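Local coordinates for protein separin (PDB 5U1T) that cleaves the MCD1/SCC1 subunit of cohesin at the onset of anaphase, acting as a caspase-like cysteine protease in chromosome segregation, at residues Phe951-Phe956 and Ile1052-Ile1056; Leu1380-Arg1384 and Val1564-Val1568; Leu1292-Leu1296 and Met1307-Ile1311. One frame throughout, in Å; residues are numbered along the deposited sequence.

All three contacts sit at the catalytic end of this elongated chain, more than 50 Å from its centre. Along the sequence, interaction 1 closes first, then interaction 3, then interaction 2. The centres of interactions 1 and 3 lie about 21 Å apart, those of interactions 2 and 3 about 26 Å, and those of interactions 1 and 2 about 37 Å; none touch. One mixed sheet relates them: strand 960-962 packs against interaction 1, strand 1382-1385 belongs to interaction 2, and helix 1332-1347, which covers interaction 3, leads into strand 1353-1362. Interaction 2 also reaches the sheet carrying the strand before C1497, the active-site cysteine by similarity; interactions 1 and 3 pack helices around the mixed sheet.

Interaction 1: residues Phe951-Phe956 and Ile1052-Ile1056; sequences FFKGMF and ILSNI
M955 and I1056 carry the aliphatic part of this contact. With CG anti to the backbone N (chi1 -173°) and the chain extended beyond it, M955 runs straight out toward residues 1052-1056 and ends in their midst. The methyl M955 CE lies 3.7 Å from I1056 CG1, while M955 SD keeps to the same branch at 4.1 Å from I1056 CG1. M955 CE also reaches N1055 CB at 3.5 Å, and M955 CE is 3.9 Å from I1052 CG2. So one unbranched side chain spans the distance between two backbones whose closest CA atoms, M955 and I1052, are 8.4 Å apart.

These are two short pieces of helix meeting near the ends of helix 950-955 and helix 1036-1054, on the edge of the mixed sheet whose strand 960-962 follows soon after the first of them. L960 of that strand touches M955, I1052 and N1055, and helix 1012-1028 adds A1015, I1016 and L1019 from another direction.

The aromatic contacts are made mostly at ring edges. F951 comes from the opposite direction to I1056 and meets its CD1 methyl near the ring plane, F951 CE2 to I1056 CD1 being 3.6 Å. F956 does likewise with I1052, the I1052 CD1 methyl standing 3.6 Å from F956 CE1, and the two side chains cross at about a right angle. F952 is more distant, obliquely placed beside I1056 CG1, but the edge of F951 lies over the centre of its face, tying the two neighbouring rings together.

No hydrogen bond crosses between the segments. The polar end of N1055 is spoken for otherwise: its ND2 is bonded to the carbonyl oxygens of T1051 and G961, the second of these linking the end region of helix 1036-1054 to strand 960-962.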
loop_
_atom_site.group_PDB
_atom_site.type_symbol
_atom_site.label_atom_id
_atom_site.label_comp_id
_atom_site.label_asym_id
_atom_site.label_seq_id
_atom_site.Cartn_x
_atom_site.Cartn_y
_atom_site.Cartn_z
ATOM N N PHE A 951 9.994 -9.083 -57.603
ATOM C CA PHE A 951 8.758 -8.385 -57.937
ATOM C C PHE A 951 8.224 -7.599 -56.723
ATOM O O PHE A 951 8.123 -6.381 -56.781
ATOM C CB PHE A 951 7.719 -9.382 -58.474
ATOM C CG PHE A 951 6.357 -8.785 -58.734
ATOM C CD1 PHE A 951 6.095 -8.096 -59.894
ATOM C CD2 PHE A 951 5.333 -8.945 -57.818
ATOM C CE1 PHE A 951 4.846 -7.563 -60.128
ATOM C CE2 PHE A 951 4.094 -8.420 -58.042
ATOM C CZ PHE A 951 3.845 -7.729 -59.204
ATOM N N PHE A 952 7.926 -8.265 -55.613
ATOM C CA PHE A 952 7.395 -7.538 -54.457
ATOM C C PHE A 952 8.431 -6.609 -53.808
ATOM O O PHE A 952 8.090 -5.513 -53.345
ATOM C CB PHE A 952 6.834 -8.504 -53.431
ATOM C CG PHE A 952 5.657 -9.273 -53.929
ATOM C CD1 PHE A 952 4.387 -8.731 -53.861
ATOM C CD2 PHE A 952 5.821 -10.543 -54.473
ATOM C CE1 PHE A 952 3.299 -9.438 -54.326
ATOM C CE2 PHE A 952 4.741 -11.256 -54.939
ATOM C CZ PHE A 952 3.479 -10.703 -54.866
ATOM N N LYS A 953 9.692 -7.018 -53.814
ATOM C CA LYS A 953 10.744 -6.156 -53.310
ATOM C C LYS A 953 10.805 -4.819 -54.035
ATOM O O LYS A 953 11.000 -3.773 -53.409
ATOM C CB LYS A 953 12.093 -6.838 -53.427
ATOM C CG LYS A 953 13.131 -6.197 -52.530
ATOM C CD LYS A 953 14.324 -5.699 -53.330
ATOM C CE LYS A 953 15.446 -5.325 -52.375
ATOM N NZ LYS A 953 15.382 -6.224 -51.176
ATOM N N GLY A 954 10.652 -4.861 -55.356
ATOM C CA GLY A 954 10.644 -3.662 -56.165
ATOM C C GLY A 954 9.395 -2.841 -55.936
ATOM O O GLY A 954 9.441 -1.620 -55.897
ATOM N N MET A 955 8.301 -3.512 -55.710
ATOM C CA MET A 955 7.075 -2.840 -55.461
ATOM C C MET A 955 7.125 -2.055 -54.184
ATOM O O MET A 955 6.548 -1.012 -54.101
ATOM C CB MET A 955 5.990 -3.867 -55.372
ATOM C CG MET A 955 4.613 -3.298 -55.265
ATOM S SD MET A 955 3.527 -4.682 -55.171
ATOM C CE MET A 955 1.997 -3.825 -55.173
ATOM N N PHE A 956 7.817 -2.554 -53.181
ATOM C CA PHE A 956 7.896 -1.839 -51.891
ATOM C C PHE A 956 8.823 -0.635 -51.976
ATOM O O PHE A 956 8.825 0.210 -51.083
ATOM C CB PHE A 956 8.363 -2.757 -50.746
ATOM C CG PHE A 956 7.480 -3.954 -50.524
ATOM C CD1 PHE A 956 6.140 -3.931 -50.883
ATOM C CD2 PHE A 956 7.993 -5.113 -49.990
ATOM C CE1 PHE A 956 5.324 -5.045 -50.701
ATOM C CE2 PHE A 956 7.179 -6.240 -49.812
ATOM C CZ PHE A 956 5.845 -6.201 -50.168
ATOM N N ILE A 1052 -1.071 -2.514 -51.211
ATOM C CA ILE A 1052 -0.454 -3.648 -51.904
ATOM C C ILE A 1052 -1.501 -4.489 -52.608
ATOM O O ILE A 1052 -1.352 -4.823 -53.775
ATOM C CB ILE A 1052 0.315 -4.580 -50.985
ATOM C CG1 ILE A 1052 1.248 -3.803 -50.056
ATOM C CG2 ILE A 1052 1.073 -5.589 -51.819
ATOM C CD1 ILE A 1052 2.302 -3.059 -50.764
ATOM N N LEU A 1053 -2.568 -4.821 -51.899
ATOM C CA LEU A 1053 -3.613 -5.657 -52.473
ATOM C C LEU A 1053 -4.204 -5.099 -53.769
ATOM O O LEU A 1053 -4.394 -5.839 -54.733
ATOM C CB LEU A 1053 -4.727 -5.875 -51.455
ATOM C CG LEU A 1053 -4.729 -7.285 -50.899
ATOM C CD1 LEU A 1053 -5.628 -7.353 -49.685
ATOM C CD2 LEU A 1053 -5.201 -8.245 -51.955
ATOM N N SER A 1054 -4.491 -3.802 -53.778
ATOM C CA SER A 1054 -5.198 -3.175 -54.886
ATOM C C SER A 1054 -4.320 -2.988 -56.112
ATOM O O SER A 1054 -4.822 -2.905 -57.225
ATOM C CB SER A 1054 -5.729 -1.835 -54.460
ATOM O OG SER A 1054 -4.651 -1.135 -53.883
ATOM N N ASN A 1055 -3.013 -2.913 -55.898
ATOM C CA ASN A 1055 -2.075 -2.836 -56.998
ATOM C C ASN A 1055 -1.763 -4.201 -57.620
ATOM O O ASN A 1055 -1.075 -4.280 -58.632
ATOM C CB ASN A 1055 -0.783 -2.173 -56.531
ATOM C CG ASN A 1055 -0.885 -0.676 -56.505
ATOM O OD1 ASN A 1055 -0.603 -0.011 -57.498
ATOM N ND2 ASN A 1055 -1.302 -0.127 -55.375
ATOM N N ILE A 1056 -2.319 -5.260 -57.027
ATOM C CA ILE A 1056 -1.935 -6.658 -57.281
ATOM C C ILE A 1056 -3.123 -7.487 -57.784
ATOM O O ILE A 1056 -2.956 -8.479 -58.497
ATOM C CB ILE A 1056 -1.318 -7.247 -55.972
ATOM C CG1 ILE A 1056 0.180 -6.935 -55.918
ATOM C CG2 ILE A 1056 -1.629 -8.726 -55.721
ATOM C CD1 ILE A 1056 0.879 -7.145 -57.186
#

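Interaction 2: residues Leu1380-Arg1384 and Val1564-Val1568; sequences LSITR and VSYAV
S1381 and Y1566 form a CH-pi contact in a largely buried strand-to-helix junction, where the lead-in to strand 1382-1385 and the strand's first residues meet the start of helix 1564-1571. The strand runs parallel to 1353-1362 in the mixed sheet, while R1384 also makes backbone bonds to I1587 and G1589 at strand 1585-1589. That strand is one of the two outermost within this chain in the six-stranded sheet of order 2-1-3-4-5-6, the caspase-like arrangement expected of this clan CD peptidase. The junction therefore lies where the two sheets come together, with the helix laid over the seam.

Two adjacent helix residues do the work. Y1566 reaches out from the helix and offers one face of its ring to S1381: S1381 CB sits 3.6 Å from the ring centroid, 17° off the normal, displaced toward the phenol end so that Y1566 CZ is its nearest ring atom at 3.5 Å. The hydroxyl of S1381 is turned elsewhere. With chi1 at 165°, opposite the backbone N, S1381 OG passes 3.2 Å from S1565 CB and is hydrogen-bonded to H1357 ND1.

The imidazole of H1357 is held at both nitrogens, because NE2 bonds to OG1 of T1383. This same OG1 is also bonded to G1589 O, so T1383 joins the strand to both neighbours. The methyl branch, T1383 CG2, turns instead to the helix and lies 3.6 Å from S1565 OG. The two serines, S1381 and S1565, are the closest backbone pair, their CA atoms only 5.0 Å apart, a spacing that small side chains permit. P1591 and H1357 both touch S1565 as well. S1565 OG makes a weak hydrogen bond to I1382 O at 3.4 Å.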
loop_
_atom_site.group_PDB
_atom_site.type_symbol
_atom_site.label_atom_id
_atom_site.label_comp_id
_atom_site.label_asym_id
_atom_site.label_seq_id
_atom_site.Cartn_x
_atom_site.Cartn_y
_atom_site.Cartn_z
ATOM N N LEU A 1380 0.208 28.853 -52.888
ATOM C CA LEU A 1380 -1.161 28.361 -52.715
ATOM C C LEU A 1380 -1.851 28.939 -51.478
ATOM O O LEU A 1380 -1.213 29.211 -50.471
ATOM C CB LEU A 1380 -1.175 26.820 -52.631
ATOM C CG LEU A 1380 -0.739 25.924 -53.805
ATOM C CD1 LEU A 1380 -1.463 24.589 -53.750
ATOM C CD2 LEU A 1380 -0.955 26.575 -55.143
ATOM N N SER A 1381 -3.162 29.121 -51.548
ATOM C CA SER A 1381 -3.915 29.458 -50.351
ATOM C C SER A 1381 -4.068 28.237 -49.470
ATOM O O SER A 1381 -4.800 27.311 -49.816
ATOM C CB SER A 1381 -5.294 29.994 -50.700
ATOM O OG SER A 1381 -6.128 29.982 -49.549
ATOM N N ILE A 1382 -3.402 28.240 -48.320
ATOM C CA ILE A 1382 -3.387 27.058 -47.466
ATOM C C ILE A 1382 -3.588 27.372 -45.983
ATOM O O ILE A 1382 -2.971 28.293 -45.443
ATOM C CB ILE A 1382 -2.045 26.294 -47.614
ATOM C CG1 ILE A 1382 -1.845 25.812 -49.049
ATOM C CG2 ILE A 1382 -1.954 25.133 -46.636
ATOM C CD1 ILE A 1382 -0.497 25.190 -49.285
ATOM N N THR A 1383 -4.456 26.604 -45.330
ATOM C CA THR A 1383 -4.429 26.495 -43.875
ATOM C C THR A 1383 -4.177 25.039 -43.497
ATOM O O THR A 1383 -4.527 24.130 -44.238
ATOM C CB THR A 1383 -5.735 26.982 -43.215
ATOM O OG1 THR A 1383 -6.866 26.381 -43.861
ATOM C CG2 THR A 1383 -5.849 28.478 -43.310
ATOM N N ARG A 1384 -3.564 24.839 -42.333
ATOM C CA ARG A 1384 -3.407 23.519 -41.737
ATOM C C ARG A 1384 -4.575 23.132 -40.848
ATOM O O ARG A 1384 -5.255 23.977 -40.275
ATOM C CB ARG A 1384 -2.132 23.456 -40.918
ATOM C CG ARG A 1384 -0.896 23.701 -41.700
ATOM C CD ARG A 1384 0.258 23.186 -40.931
ATOM N NE ARG A 1384 1.521 23.515 -41.557
ATOM C CZ ARG A 1384 2.689 23.128 -41.075
ATOM N NH1 ARG A 1384 2.734 22.389 -39.976
ATOM N NH2 ARG A 1384 3.807 23.471 -41.686
ATOM N N VAL A 1564 -6.423 35.592 -45.110
ATOM C CA VAL A 1564 -5.267 35.384 -44.238
ATOM C C VAL A 1564 -4.270 34.454 -44.928
ATOM O O VAL A 1564 -3.066 34.544 -44.703
ATOM C CB VAL A 1564 -5.680 34.802 -42.836
ATOM C CG1 VAL A 1564 -5.936 33.293 -42.903
ATOM C CG2 VAL A 1564 -4.621 35.102 -41.787
ATOM N N SER A 1565 -4.774 33.585 -45.796
ATOM C CA SER A 1565 -3.933 32.626 -46.490
ATOM C C SER A 1565 -3.064 33.278 -47.551
ATOM O O SER A 1565 -1.834 33.267 -47.445
ATOM C CB SER A 1565 -4.796 31.541 -47.122
ATOM O OG SER A 1565 -5.339 30.705 -46.121
ATOM N N TYR A 1566 -3.702 33.829 -48.580
ATOM C CA TYR A 1566 -2.970 34.537 -49.623
ATOM C C TYR A 1566 -2.113 35.645 -49.006
ATOM O O TYR A 1566 -0.975 35.860 -49.431
ATOM C CB TYR A 1566 -3.920 35.130 -50.684
ATOM C CG TYR A 1566 -4.620 34.122 -51.594
ATOM C CD1 TYR A 1566 -3.908 33.358 -52.520
ATOM C CD2 TYR A 1566 -5.995 33.953 -51.538
ATOM C CE1 TYR A 1566 -4.555 32.429 -53.352
ATOM C CE2 TYR A 1566 -6.644 33.038 -52.362
ATOM C CZ TYR A 1566 -5.925 32.282 -53.266
ATOM O OH TYR A 1566 -6.600 31.390 -54.067
ATOM N N ALA A 1567 -2.649 36.327 -47.990
ATOM C CA ALA A 1567 -1.944 37.445 -47.361
ATOM C C ALA A 1567 -0.639 36.990 -46.735
ATOM O O ALA A 1567 0.348 37.714 -46.761
ATOM C CB ALA A 1567 -2.808 38.114 -46.318
ATOM N N VAL A 1568 -0.629 35.791 -46.173
ATOM C CA VAL A 1568 0.582 35.281 -45.562
ATOM C C VAL A 1568 1.625 34.903 -46.618
ATOM O O VAL A 1568 2.779 35.318 -46.523
ATOM C CB VAL A 1568 0.282 34.070 -44.657
ATOM C CG1 VAL A 1568 1.555 33.295 -44.359
ATOM C CG2 VAL A 1568 -0.377 34.535 -43.364
#

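Interaction 3: residues Leu1292-Leu1296 and Met1307-Ile1311; sequences LFLKL and MEDLI
L1310 pushes its side chain between L1292 and F1293, its CB and CD1 against the ring and its CD2 against L1292. L1310 CB comes first, beside the far end of the phenyl ring, 3.6 Å from F1293 CZ. Beyond CG the branches part. L1310 CD1 turns in over the ring and settles above its centre in a CH-pi contact, 3.5 Å from the centroid of the F1293 ring and only 7° off the normal. Deep in that position L1310 CD1 also meets backbone, with L1292 C at 3.6 Å. L1310 CD2 takes the other side, 3.9 Å from L1292 CD1, where the two leucines cross at about a right angle.

The two segments belong to consecutive helices, 1287-1294 and 1303-1320, folded back on each other as a helical hairpin with a short connection. Helix 1332-1347 closes over it by way of I1343 on L1296 and of L1335 and L1339 on I1311, while F1258 of helix 1252-1269 touches F1293.

F1293 keeps CG beside its backbone N (chi1 -76°), which carries the ring across to the second helix, sliding past L1310 in the opposite direction. I1311 CD1 stands at the ring's edge, 4.1 Å from F1293 CE2. With only an alanine here in place of F1293, L1310 CD1 is likely to lose the face it rests on and a gap to open in front of I1311. Nearer the turn, L1296 meets L1310 tip to tip, and L1296 CD1 also reaches M1307 CG at 3.9 Å.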
loop_
_atom_site.group_PDB
_atom_site.type_symbol
_atom_site.label_atom_id
_atom_site.label_comp_id
_atom_site.label_asym_id
_atom_site.label_seq_id
_atom_site.Cartn_x
_atom_site.Cartn_y
_atom_site.Cartn_z
ATOM N N LEU A 1292 -2.559 13.739 -64.029
ATOM C CA LEU A 1292 -1.279 14.228 -63.542
ATOM C C LEU A 1292 -0.415 14.710 -64.700
ATOM O O LEU A 1292 0.375 15.626 -64.536
ATOM C CB LEU A 1292 -0.548 13.144 -62.753
ATOM C CG LEU A 1292 -1.061 12.849 -61.343
ATOM C CD1 LEU A 1292 -0.220 11.756 -60.712
ATOM C CD2 LEU A 1292 -1.041 14.115 -60.514
ATOM N N PHE A 1293 -0.571 14.088 -65.867
ATOM C CA PHE A 1293 0.208 14.452 -67.051
ATOM C C PHE A 1293 -0.180 15.845 -67.522
ATOM O O PHE A 1293 0.684 16.690 -67.747
ATOM C CB PHE A 1293 0.019 13.417 -68.173
ATOM C CG PHE A 1293 0.785 12.145 -67.947
ATOM C CD1 PHE A 1293 0.241 11.116 -67.186
ATOM C CD2 PHE A 1293 2.065 11.995 -68.460
ATOM C CE1 PHE A 1293 0.950 9.968 -66.945
ATOM C CE2 PHE A 1293 2.777 10.843 -68.234
ATOM C CZ PHE A 1293 2.219 9.827 -67.471
ATOM N N LEU A 1294 -1.488 16.075 -67.631
ATOM C CA LEU A 1294 -2.038 17.380 -67.965
ATOM C C LEU A 1294 -1.637 18.462 -66.979
ATOM O O LEU A 1294 -1.717 19.648 -67.280
ATOM C CB LEU A 1294 -3.559 17.313 -68.033
ATOM C CG LEU A 1294 -4.129 16.498 -69.181
ATOM C CD1 LEU A 1294 -5.600 16.821 -69.404
ATOM C CD2 LEU A 1294 -3.305 16.763 -70.425
ATOM N N LYS A 1295 -1.222 18.080 -65.780
ATOM C CA LYS A 1295 -0.911 19.110 -64.822
ATOM C C LYS A 1295 0.565 19.511 -64.904
ATOM O O LYS A 1295 0.964 20.514 -64.329
ATOM C CB LYS A 1295 -1.332 18.663 -63.413
ATOM C CG LYS A 1295 -2.856 18.793 -63.199
ATOM C CD LYS A 1295 -3.375 18.115 -61.940
ATOM C CE LYS A 1295 -4.881 18.369 -61.781
ATOM N NZ LYS A 1295 -5.546 17.634 -60.662
ATOM N N LEU A 1296 1.370 18.777 -65.655
ATOM C CA LEU A 1296 2.752 19.193 -65.863
ATOM C C LEU A 1296 2.853 20.500 -66.700
ATOM O O LEU A 1296 1.990 20.796 -67.532
ATOM C CB LEU A 1296 3.546 18.078 -66.552
ATOM C CG LEU A 1296 3.578 16.699 -65.909
ATOM C CD1 LEU A 1296 3.901 15.625 -66.936
ATOM C CD2 LEU A 1296 4.590 16.689 -64.779
ATOM N N MET A 1307 8.078 14.217 -65.929
ATOM C CA MET A 1307 7.321 13.365 -66.841
ATOM C C MET A 1307 7.833 11.931 -66.802
ATOM O O MET A 1307 7.048 11.000 -66.683
ATOM C CB MET A 1307 7.368 13.892 -68.278
ATOM C CG MET A 1307 6.216 13.339 -69.103
ATOM S SD MET A 1307 6.159 13.856 -70.822
ATOM C CE MET A 1307 7.625 13.024 -71.439
ATOM N N GLU A 1308 9.147 11.765 -66.909
ATOM C CA GLU A 1308 9.788 10.467 -66.764
ATOM C C GLU A 1308 9.297 9.736 -65.504
ATOM O O GLU A 1308 8.933 8.564 -65.557
ATOM C CB GLU A 1308 11.305 10.638 -66.721
ATOM C CG GLU A 1308 12.075 9.363 -66.941
ATOM C CD GLU A 1308 13.583 9.558 -66.858
ATOM O OE1 GLU A 1308 14.045 10.193 -65.889
ATOM O OE2 GLU A 1308 14.309 9.073 -67.758
ATOM N N ASP A 1309 9.277 10.445 -64.378
ATOM C CA ASP A 1309 8.785 9.877 -63.139
ATOM C C ASP A 1309 7.316 9.497 -63.219
ATOM O O ASP A 1309 6.922 8.490 -62.652
ATOM C CB ASP A 1309 8.995 10.850 -61.984
ATOM C CG ASP A 1309 10.454 11.095 -61.704
ATOM O OD1 ASP A 1309 11.285 10.296 -62.182
ATOM O OD2 ASP A 1309 10.776 12.084 -61.013
ATOM N N LEU A 1310 6.497 10.301 -63.898
ATOM C CA LEU A 1310 5.114 9.909 -64.152
ATOM C C LEU A 1310 5.026 8.639 -64.968
ATOM O O LEU A 1310 4.146 7.822 -64.730
ATOM C CB LEU A 1310 4.347 10.997 -64.871
ATOM C CG LEU A 1310 3.599 11.971 -63.991
ATOM C CD1 LEU A 1310 2.493 12.607 -64.792
ATOM C CD2 LEU A 1310 3.035 11.266 -62.788
ATOM N N ILE A 1311 5.927 8.486 -65.937
ATOM C CA ILE A 1311 5.936 7.297 -66.791
ATOM C C ILE A 1311 6.182 6.082 -65.905
ATOM O O ILE A 1311 5.425 5.113 -65.927
ATOM C CB ILE A 1311 7.026 7.360 -67.909
ATOM C CG1 ILE A 1311 7.042 8.717 -68.615
ATOM C CG2 ILE A 1311 6.852 6.257 -68.901
ATOM C CD1 ILE A 1311 6.086 8.862 -69.677
#